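Side-chain contacts in epidermin biosynthesis protein EpiD (Staphylococcus aureus, PDB 3QJG), which probably catalyses the FMN-dependent oxidative decarboxylation of the C-terminal cysteine of a lantibiotic precursor peptide: residues Tyr60-Asp65 and Asp99-Thr104; Asn131-Leu136 and Val141-Ala146; Glu150-Glu153 and Thr158-Lys161. All coordinates share one frame; numbering follows the deposited sequence. Where two conformers were deposited one is given.

Overall arrangement
Taken from the N terminus, the three contacts follow one another in series, without nesting or crossing. Contact 1 closes the longest loop: it brings the turn after strand 59-60 back against the start of helix 101-107, beside a bound flavin. Contact 2 is short-range, folding the end of helix 127-138 onto strand 142-143, which lies parallel to strand 113-120. Contact 3 follows directly in sequence and pairs the strands of the hairpin 148-153 and 158-163, which projects from the body. Contacts 1 and 3 lie on opposite sides of the chain's centre, with centres about 33 Å apart, while contact 2 lies about 23 Å from contact 1 and 24 Å from contact 3.

Contact 1: residues Tyr60-Asp65 and Asp99-Thr104; sequences YDEFED and DNLLLT. With FMN (flavin mononucleotide), chain P.
The E62 carboxylate and the N100 side-chain amide are the two flat groups here, with planes 76° apart. Over the carboxylate face comes the backbone N of L101, which donates to E62 OE1 at 3.0 Å from well above the plane, 68° out of it. The flank of the same oxygen rests near N100 CB, 3.6 Å from OE1. E62 reaches across with an extended chain, and its CG lies 3.7 Å from L101 CB, so the acid is supported by methylene packing as well as by its bond.

N100 is the N-cap residue of helix 101-107. Its CG sits between the backbone N and the carbonyl carbon (chi1 61°), which folds the amide back over the first turn; there OD1 takes the N-H of L103 at 2.8 Å, almost straight along the amide C=O. Two first-turn N-H groups are thus satisfied by side chains, L103 by the cap and L101 by the acid from the far loop. A negative charge at this end of a helix would probably be stabilised by the helix dipole.

One turn further on, T104 OG1 donates to N100 O at 2.9 Å and accepts from FMN O3' at 2.8 Å, a relay from the helix start to the ribityl chain. The flavin site spans subunits: FMN also bonds C98 O here and S40, T86 and S87 of the second subunit.

On the loop side D61 OD1 forms an Asx turn with F63 N at 3.2 Å and a salt bridge with R44. Around the contact, L101 packs on I38 of strand 34-39 and on H70 and I73 of helix 70-75, while L103 lies against T89, K92 and I93 of helix 87-94.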
loop_
_atom_site.group_PDB
_atom_site.type_symbol
_atom_site.label_atom_id
_atom_site.label_comp_id
_atom_site.label_asym_id
_atom_site.label_seq_id
_atom_site.Cartn_x
_atom_site.Cartn_y
_atom_site.Cartn_z
ATOM N N TYR A 60 15.333 -21.463 -7.571
ATOM C CA TYR A 60 14.244 -21.871 -6.692
ATOM C C TYR A 60 14.075 -20.743 -5.748
ATOM O O TYR A 60 15.030 -20.363 -5.032
ATOM C CB TYR A 60 14.524 -23.177 -5.931
ATOM C CG TYR A 60 14.681 -24.395 -6.812
ATOM C CD1 TYR A 60 13.652 -24.786 -7.680
ATOM C CD2 TYR A 60 15.884 -25.100 -6.862
ATOM C CE1 TYR A 60 13.808 -25.853 -8.542
ATOM C CE2 TYR A 60 16.048 -26.197 -7.726
ATOM C CZ TYR A 60 15.009 -26.564 -8.556
ATOM O OH TYR A 60 15.148 -27.650 -9.391
ATOM N N ASP A 61 12.863 -20.224 -5.694
ATOM C CA ASP A 61 12.575 -19.048 -4.872
ATOM C C ASP A 61 11.374 -19.332 -3.927
ATOM O O ASP A 61 10.235 -19.282 -4.351
ATOM C CB ASP A 61 12.256 -17.905 -5.824
ATOM C CG ASP A 61 12.065 -16.553 -5.120
ATOM O OD1 ASP A 61 12.022 -16.486 -3.834
ATOM O OD2 ASP A 61 11.951 -15.564 -5.905
ATOM N N GLU A 62 11.663 -19.605 -2.666
ATOM C CA GLU A 62 10.672 -19.917 -1.622
ATOM C C GLU A 62 9.630 -18.793 -1.399
ATOM O O GLU A 62 8.476 -19.060 -0.993
ATOM C CB GLU A 62 11.407 -20.192 -0.277
ATOM C CG GLU A 62 10.617 -21.046 0.653
ATOM C CD GLU A 62 11.154 -21.084 2.064
ATOM O OE1 GLU A 62 12.336 -20.735 2.324
ATOM O OE2 GLU A 62 10.349 -21.477 2.922
ATOM N N PHE A 63 10.021 -17.540 -1.639
ATOM C CA PHE A 63 9.121 -16.358 -1.499
ATOM C C PHE A 63 8.109 -16.352 -2.629
ATOM O O PHE A 63 6.948 -16.068 -2.451
ATOM C CB PHE A 63 9.931 -15.045 -1.550
ATOM C CG PHE A 63 9.114 -13.783 -1.291
ATOM C CD1 PHE A 63 8.706 -13.455 0.001
ATOM C CD2 PHE A 63 8.767 -12.924 -2.348
ATOM C CE1 PHE A 63 7.974 -12.296 0.258
ATOM C CE2 PHE A 63 8.044 -11.769 -2.099
ATOM C CZ PHE A 63 7.647 -11.453 -0.779
ATOM N N GLU A 64 8.570 -16.664 -3.812
ATOM C CA GLU A 64 7.686 -16.675 -4.964
ATOM C C GLU A 64 6.829 -17.941 -5.007
ATOM O O GLU A 64 5.698 -17.896 -5.433
ATOM C CB GLU A 64 8.499 -16.481 -6.224
ATOM C CG GLU A 64 9.078 -15.062 -6.285
ATOM C CD GLU A 64 8.005 -14.003 -6.492
ATOM O OE1 GLU A 64 7.253 -14.137 -7.484
ATOM O OE2 GLU A 64 7.917 -13.053 -5.675
ATOM N N ASP A 65 7.370 -19.072 -4.577
ATOM C CA ASP A 65 6.615 -20.320 -4.560
ATOM C C ASP A 65 6.763 -21.095 -3.266
ATOM O O ASP A 65 7.598 -21.989 -3.180
ATOM C CB ASP A 65 7.074 -21.196 -5.669
ATOM C CG ASP A 65 6.301 -22.492 -5.730
ATOM O OD1 ASP A 65 5.250 -22.666 -5.019
ATOM O OD2 ASP A 65 6.770 -23.337 -6.518
ATOM N N ASP A 99 14.780 -24.284 8.866
ATOM C CA ASP A 99 13.680 -23.301 8.896
ATOM C C ASP A 99 13.484 -22.503 7.597
ATOM O O ASP A 99 12.627 -21.594 7.578
ATOM C CB ASP A 99 13.626 -22.421 10.182
ATOM C CG ASP A 99 14.940 -21.779 10.555
ATOM O OD1 ASP A 99 15.777 -21.689 9.646
ATOM O OD2 ASP A 99 15.144 -21.374 11.791
ATOM N N ASN A 100 14.234 -22.883 6.541
ATOM C CA ASN A 100 13.968 -22.439 5.164
ATOM C C ASN A 100 14.134 -23.520 4.110
ATOM O O ASN A 100 14.555 -24.598 4.436
ATOM C CB ASN A 100 14.806 -21.249 4.830
ATOM C CG ASN A 100 16.299 -21.513 4.896
ATOM O OD1 ASN A 100 16.805 -22.550 4.436
ATOM N ND2 ASN A 100 17.042 -20.511 5.405
ATOM N N LEU A 101 13.830 -23.237 2.835
ATOM C CA LEU A 101 13.833 -24.284 1.861
ATOM C C LEU A 101 15.260 -24.877 1.635
ATOM O O LEU A 101 15.457 -26.083 1.557
ATOM C CB LEU A 101 13.213 -23.732 0.536
ATOM C CG LEU A 101 13.201 -24.780 -0.535
ATOM C CD1 LEU A 101 12.478 -26.086 0.010
ATOM C CD2 LEU A 101 12.559 -24.122 -1.896
ATOM N N LEU A 102 16.273 -24.025 1.533
ATOM C CA LEU A 102 17.620 -24.450 1.355
ATOM C C LEU A 102 18.071 -25.414 2.425
ATOM O O LEU A 102 18.709 -26.439 2.140
ATOM C CB LEU A 102 18.543 -23.216 1.386
ATOM C CG LEU A 102 20.052 -23.387 1.281
ATOM C CD1 LEU A 102 20.661 -22.075 0.789
ATOM C CD2 LEU A 102 20.728 -23.733 2.649
ATOM N N LEU A 103 17.769 -25.079 3.666
ATOM C CA LEU A 103 18.236 -25.887 4.768
ATOM C C LEU A 103 17.537 -27.240 4.852
ATOM O O LEU A 103 18.148 -28.248 5.259
ATOM C CB LEU A 103 18.046 -25.172 6.090
ATOM C CG LEU A 103 18.830 -23.907 6.421
ATOM C CD1 LEU A 103 18.332 -23.292 7.749
ATOM C CD2 LEU A 103 20.283 -24.248 6.520
ATOM N N THR A 104 16.250 -27.239 4.530
ATOM C CA THR A 104 15.456 -28.460 4.444
ATOM C C THR A 104 15.921 -29.425 3.324
ATOM O O THR A 104 15.927 -30.662 3.512
ATOM C CB THR A 104 13.949 -28.118 4.199
ATOM O OG1 THR A 104 13.512 -27.223 5.235
ATOM C CG2 THR A 104 13.072 -29.338 4.135
HETATM N N1 FMN P . 8.786 -31.118 6.696
HETATM C C2 FMN P . 8.704 -32.157 7.594
HETATM O O2 FMN P . 9.532 -32.325 8.552
HETATM N N3 FMN P . 7.627 -33.000 7.453
HETATM C C4 FMN P . 6.706 -32.878 6.436
HETATM O O4 FMN P . 5.810 -33.725 6.374
HETATM C C4A FMN P . 6.819 -31.835 5.533
HETATM N N5 FMN P . 5.934 -31.662 4.465
HETATM C C5A FMN P . 6.052 -30.577 3.600
HETATM C C6 FMN P . 5.155 -30.382 2.547
HETATM C C7 FMN P . 5.277 -29.281 1.678
HETATM C C7M FMN P . 4.308 -29.072 0.523
HETATM C C8 FMN P . 6.336 -28.389 1.878
HETATM C C8M FMN P . 6.539 -27.173 1.001
HETATM C C9 FMN P . 7.227 -28.583 2.928
HETATM C C9A FMN P . 7.094 -29.678 3.782
HETATM N N10 FMN P . 8.002 -29.873 4.813
HETATM C C10 FMN P . 7.864 -30.938 5.692
HETATM C "C1'" FMN P . 9.122 -28.954 5.037
HETATM C "C2'" FMN P . 8.861 -28.021 6.213
HETATM O "O2'" FMN P . 7.697 -27.241 6.102
HETATM C "C3'" FMN P . 10.037 -27.080 6.309
HETATM O "O3'" FMN P . 11.229 -27.745 6.700
HETATM C "C4'" FMN P . 9.720 -25.929 7.296
HETATM O "O4'" FMN P . 10.849 -25.144 7.452
HETATM C "C5'" FMN P . 9.311 -26.430 8.624
HETATM O "O5'" FMN P . 9.139 -25.335 9.483
HETATM P P FMN P . 8.379 -25.507 10.885
HETATM O O1P FMN P . 8.681 -24.257 11.799
HETATM O O2P FMN P . 8.848 -26.769 11.437
HETATM O O3P FMN P . 6.924 -25.741 10.640
#

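Contact 2: residues Asn131-Leu136 and Val141-Ala146; sequences NNIRLL and VSIYPA
The end of a beta-alpha-beta crossover is closed here: helix 127-138 finishes, the chain turns, and strand 142-143 enters the sheet parallel to strand 113-120, as in Rossmann-like flavoproteins. I133 and L136, one turn apart on the helix, face V141, just before the short strand, and I143 within it.

I133 meets I143 at an oblique angle, through its branch ends. CD1 of I133 sits 3.7 Å from I143 CG2 and 4.1 Å from I143 CD1, so a single methyl touches both methyls of its partner. In I133 the CG1 arm lies beside the backbone N (chi1 -74°), and a second bend at chi2 (-76°) brings CD1 round to the strand. I143 is turned in much the same sense, its CG1 arm also beside the backbone N, and its CD1 lies 4.3 Å from L136 CB.

L136 and V141 lie alongside each other and point the same way, with L136 CD2 and V141 CG2 4.0 Å apart. The backbone ties this end together: V141 N donates to L136 O at 2.9 Å, the donor standing 36° above the carbonyl plane. That bond closes the turn between helix and strand.

The helix face carries on into neighbouring elements. I133 and L136 also pack on I90 of helix 87-94, L136 reaches I93 and I115, and V141 touches F110, L113 and I115.

The four side chains that meet, I133, L136, V141 and I143, offer carbon alone, and no side-chain hydrogen bond joins the segments. Cohesion therefore probably comes mainly from burial of methyl groups and from the fit of branched side chains, while the V141 N to L136 O bond pairs two backbone polar groups in a largely buried contact.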
loop_
_atom_site.group_PDB
_atom_site.type_symbol
_atom_site.label_atom_id
_atom_site.label_comp_id
_atom_site.label_asym_id
_atom_site.label_seq_id
_atom_site.Cartn_x
_atom_site.Cartn_y
_atom_site.Cartn_z
ATOM N N ASN A 131 33.175 -27.884 16.172
ATOM C CA ASN A 131 32.556 -29.152 16.592
ATOM C C ASN A 131 31.542 -29.670 15.522
ATOM O O ASN A 131 31.399 -30.870 15.279
ATOM C CB ASN A 131 31.762 -28.932 17.834
ATOM C CG ASN A 131 32.614 -28.633 19.018
ATOM O OD1 ASN A 131 33.827 -28.805 18.988
ATOM N ND2 ASN A 131 31.995 -28.192 20.078
ATOM N N ASN A 132 30.805 -28.717 14.969
ATOM C CA ASN A 132 29.792 -28.989 13.963
ATOM C C ASN A 132 30.357 -29.447 12.655
ATOM O O ASN A 132 29.788 -30.321 12.012
ATOM C CB ASN A 132 28.882 -27.762 13.809
ATOM C CG ASN A 132 27.858 -27.654 14.921
ATOM O OD1 ASN A 132 27.616 -28.625 15.610
ATOM N ND2 ASN A 132 27.234 -26.475 15.089
ATOM N N ILE A 133 31.444 -28.838 12.199
ATOM C CA ILE A 133 32.163 -29.334 11.027
ATOM C C ILE A 133 32.618 -30.787 11.197
ATOM O O ILE A 133 32.413 -31.597 10.293
ATOM C CB ILE A 133 33.358 -28.441 10.685
ATOM C CG1 ILE A 133 32.890 -27.127 10.053
ATOM C CG2 ILE A 133 34.381 -29.193 9.774
ATOM C CD1 ILE A 133 32.424 -27.238 8.510
ATOM N N ARG A 134 33.156 -31.144 12.380
ATOM C CA ARG A 134 33.581 -32.509 12.693
ATOM C C ARG A 134 32.447 -33.522 12.672
ATOM O O ARG A 134 32.618 -34.629 12.148
ATOM C CB ARG A 134 34.224 -32.574 14.093
ATOM C CG ARG A 134 35.512 -31.798 14.260
ATOM C CD ARG A 134 36.202 -32.197 15.591
ATOM N NE ARG A 134 35.743 -31.408 16.749
ATOM C CZ ARG A 134 36.354 -30.314 17.228
ATOM N NH1 ARG A 134 37.472 -29.825 16.673
ATOM N NH2 ARG A 134 35.844 -29.698 18.278
ATOM N N LEU A 135 31.309 -33.141 13.278
ATOM C CA LEU A 135 30.049 -33.899 13.209
ATOM C C LEU A 135 29.518 -34.028 11.777
ATOM O O LEU A 135 29.062 -35.077 11.316
ATOM C CB LEU A 135 28.992 -33.148 13.999
ATOM C CG LEU A 135 28.381 -33.660 15.281
ATOM C CD1 LEU A 135 29.396 -34.003 16.399
ATOM C CD2 LEU A 135 27.282 -32.621 15.752
ATOM N N LEU A 136 29.532 -32.946 11.048
ATOM C CA LEU A 136 29.081 -33.053 9.651
ATOM C C LEU A 136 29.936 -34.107 8.905
ATOM O O LEU A 136 29.391 -34.991 8.190
ATOM C CB LEU A 136 29.071 -31.682 9.003
ATOM C CG LEU A 136 27.902 -30.760 9.395
ATOM C CD1 LEU A 136 28.130 -29.333 8.768
ATOM C CD2 LEU A 136 26.490 -31.303 8.921
ATOM N N VAL A 141 28.942 -35.744 5.404
ATOM C CA VAL A 141 28.949 -34.538 4.547
ATOM C C VAL A 141 30.390 -34.227 4.140
ATOM O O VAL A 141 31.306 -34.236 4.955
ATOM C CB VAL A 141 28.247 -33.305 5.273
ATOM C CG1 VAL A 141 28.223 -32.056 4.389
ATOM C CG2 VAL A 141 26.841 -33.690 5.743
ATOM N N SER A 142 30.614 -33.933 2.868
ATOM C CA SER A 142 31.942 -33.461 2.444
ATOM C C SER A 142 32.188 -31.950 2.763
ATOM O O SER A 142 31.414 -31.090 2.345
ATOM C CB SER A 142 32.095 -33.688 0.941
ATOM O OG SER A 142 31.694 -34.997 0.594
ATOM N N ILE A 143 33.280 -31.638 3.455
ATOM C CA ILE A 143 33.671 -30.258 3.793
ATOM C C ILE A 143 34.953 -29.925 3.031
ATOM O O ILE A 143 35.928 -30.610 3.166
ATOM C CB ILE A 143 33.981 -30.125 5.274
ATOM C CG1 ILE A 143 32.829 -30.762 6.084
ATOM C CG2 ILE A 143 34.349 -28.638 5.655
ATOM C CD1 ILE A 143 31.422 -30.112 5.819
ATOM N N TYR A 144 34.901 -28.920 2.160
ATOM C CA TYR A 144 36.059 -28.500 1.413
ATOM C C TYR A 144 37.134 -28.069 2.428
ATOM O O TYR A 144 36.814 -27.392 3.401
ATOM C CB TYR A 144 35.728 -27.372 0.431
ATOM C CG TYR A 144 36.915 -27.030 -0.431
ATOM C CD1 TYR A 144 37.793 -26.007 -0.089
ATOM C CD2 TYR A 144 37.166 -27.753 -1.582
ATOM C CE1 TYR A 144 38.916 -25.733 -0.878
ATOM C CE2 TYR A 144 38.292 -27.501 -2.365
ATOM C CZ TYR A 144 39.156 -26.506 -2.020
ATOM O OH TYR A 144 40.222 -26.306 -2.852
ATOM N N PRO A 145 38.399 -28.512 2.225
ATOM C CA PRO A 145 39.461 -28.152 3.120
ATOM C C PRO A 145 39.860 -26.706 2.793
ATOM O O PRO A 145 40.873 -26.434 2.112
ATOM C CB PRO A 145 40.554 -29.161 2.774
ATOM C CG PRO A 145 40.387 -29.343 1.312
ATOM C CD PRO A 145 38.892 -29.399 1.154
ATOM N N ALA A 146 39.057 -25.790 3.290
ATOM C CA ALA A 146 39.153 -24.411 2.921
ATOM C C ALA A 146 40.473 -23.761 3.326
ATOM O O ALA A 146 41.045 -23.976 4.438
ATOM C CB ALA A 146 38.011 -23.640 3.496
#

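Contact 3: residues Glu150-Glu153 and Thr158-Lys161; sequences ESYE and TFKK
Strands 150-153 and 158-161 run antiparallel, 142° between their directions and 4.6 Å apart at closest approach, as the two arms of a beta hairpin that stands off the body. In relatives of this flavoprotein family a hairpin in this region closes over the bound peptide, so a similar clamp is possible here. S151 and K160 bond both ways, with K160 N donating to S151 O at 3.0 Å, while E153 N donates to T158 O at 2.8 Å.

On the face bearing Y152 and F159 the rings form a T-shaped pair, planes 67° apart, the edge of Y152 directed at the face of F159. Y152 CB also packs on F159 CE1 at 3.5 Å. Further along this face E150 and K161 run side by side in a longer salt bridge, E150 OE1 to K161 NZ at 3.4 Å.

The other face carries the tighter ion pair. K160 extends fully from a CG placed beside its backbone N (chi1 -63°) and crosses E153 obliquely, meeting OE1 on its syn side. E153 OE1 also takes the hydroxyl of S156, and K160 has a second partner in D72 of the third subunit, so the pair links hairpin and assembly. K160 NZ stands 2.7 Å from E153 OE1 and 3.3 Å from E153 OE2.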
loop_
_atom_site.group_PDB
_atom_site.type_symbol
_atom_site.label_atom_id
_atom_site.label_comp_id
_atom_site.label_asym_id
_atom_site.label_seq_id
_atom_site.Cartn_x
_atom_site.Cartn_y
_atom_site.Cartn_z
ATOM N N GLU A 150 44.403 -13.881 4.250
ATOM C CA GLU A 150 44.304 -12.532 4.812
ATOM C C GLU A 150 44.385 -11.551 3.650
ATOM O O GLU A 150 45.366 -11.566 2.893
ATOM C CB GLU A 150 45.440 -12.260 5.807
ATOM C CG GLU A 150 45.438 -10.875 6.445
ATOM C CD GLU A 150 46.502 -10.715 7.562
ATOM O OE1 GLU A 150 46.139 -10.669 8.758
ATOM O OE2 GLU A 150 47.703 -10.628 7.252
ATOM N N SER A 151 43.346 -10.731 3.495
ATOM C CA SER A 151 43.280 -9.776 2.407
ATOM C C SER A 151 42.760 -8.421 2.902
ATOM O O SER A 151 42.177 -8.299 3.990
ATOM C CB SER A 151 42.397 -10.321 1.283
ATOM O OG SER A 151 41.081 -10.576 1.762
ATOM N N TYR A 152 43.000 -7.392 2.104
ATOM C CA TYR A 152 42.548 -6.066 2.442
ATOM C C TYR A 152 41.090 -6.007 2.051
ATOM O O TYR A 152 40.710 -6.455 0.957
ATOM C CB TYR A 152 43.359 -5.024 1.701
ATOM C CG TYR A 152 43.006 -3.604 2.037
ATOM C CD1 TYR A 152 43.407 -3.031 3.239
ATOM C CD2 TYR A 152 42.282 -2.819 1.137
ATOM C CE1 TYR A 152 43.103 -1.722 3.533
ATOM C CE2 TYR A 152 41.969 -1.506 1.428
ATOM C CZ TYR A 152 42.377 -0.973 2.618
ATOM O OH TYR A 152 42.071 0.321 2.891
ATOM N N GLU A 153 40.262 -5.515 2.961
ATOM C CA GLU A 153 38.833 -5.426 2.681
ATOM C C GLU A 153 38.453 -3.974 2.433
ATOM O O GLU A 153 38.451 -3.194 3.359
ATOM C CB GLU A 153 38.009 -6.000 3.840
ATOM C CG GLU A 153 36.512 -6.146 3.516
ATOM C CD GLU A 153 35.698 -6.440 4.760
ATOM O OE1 GLU A 153 35.677 -5.563 5.647
ATOM O OE2 GLU A 153 35.108 -7.542 4.873
ATOM N N THR A 158 40.327 -2.375 6.250
ATOM C CA THR A 158 41.214 -3.088 7.181
ATOM C C THR A 158 41.598 -4.416 6.564
ATOM O O THR A 158 41.050 -4.812 5.524
ATOM C CB THR A 158 40.566 -3.383 8.561
ATOM O OG1 THR A 158 39.526 -4.386 8.433
ATOM C CG2 THR A 158 40.012 -2.104 9.230
ATOM N N PHE A 159 42.536 -5.095 7.214
ATOM C CA PHE A 159 42.915 -6.445 6.824
ATOM C C PHE A 159 42.134 -7.459 7.647
ATOM O O PHE A 159 42.090 -7.367 8.872
ATOM C CB PHE A 159 44.422 -6.667 6.989
ATOM C CG PHE A 159 45.227 -6.145 5.828
ATOM C CD1 PHE A 159 45.239 -6.828 4.624
ATOM C CD2 PHE A 159 45.953 -4.973 5.931
ATOM C CE1 PHE A 159 45.980 -6.356 3.544
ATOM C CE2 PHE A 159 46.689 -4.498 4.858
ATOM C CZ PHE A 159 46.699 -5.181 3.659
ATOM N N LYS A 160 41.521 -8.412 6.955
ATOM C CA LYS A 160 40.763 -9.502 7.587
ATOM C C LYS A 160 41.242 -10.897 7.179
ATOM O O LYS A 160 41.730 -11.109 6.073
ATOM C CB LYS A 160 39.272 -9.363 7.256
ATOM C CG LYS A 160 38.662 -8.070 7.825
ATOM C CD LYS A 160 37.176 -8.041 7.685
ATOM C CE LYS A 160 36.550 -6.791 8.380
ATOM N NZ LYS A 160 35.092 -6.651 8.026
ATOM N N LYS A 161 41.050 -11.839 8.089
ATOM C CA LYS A 161 41.413 -13.237 7.895
ATOM C C LYS A 161 40.115 -14.005 7.668
ATOM O O LYS A 161 39.145 -13.815 8.369
ATOM C CB LYS A 161 42.165 -13.778 9.135
ATOM C CG LYS A 161 43.461 -13.058 9.447
ATOM C CD LYS A 161 44.219 -13.688 10.670
ATOM C CE LYS A 161 45.718 -13.327 10.747
ATOM N NZ LYS A 161 46.024 -12.292 11.791
#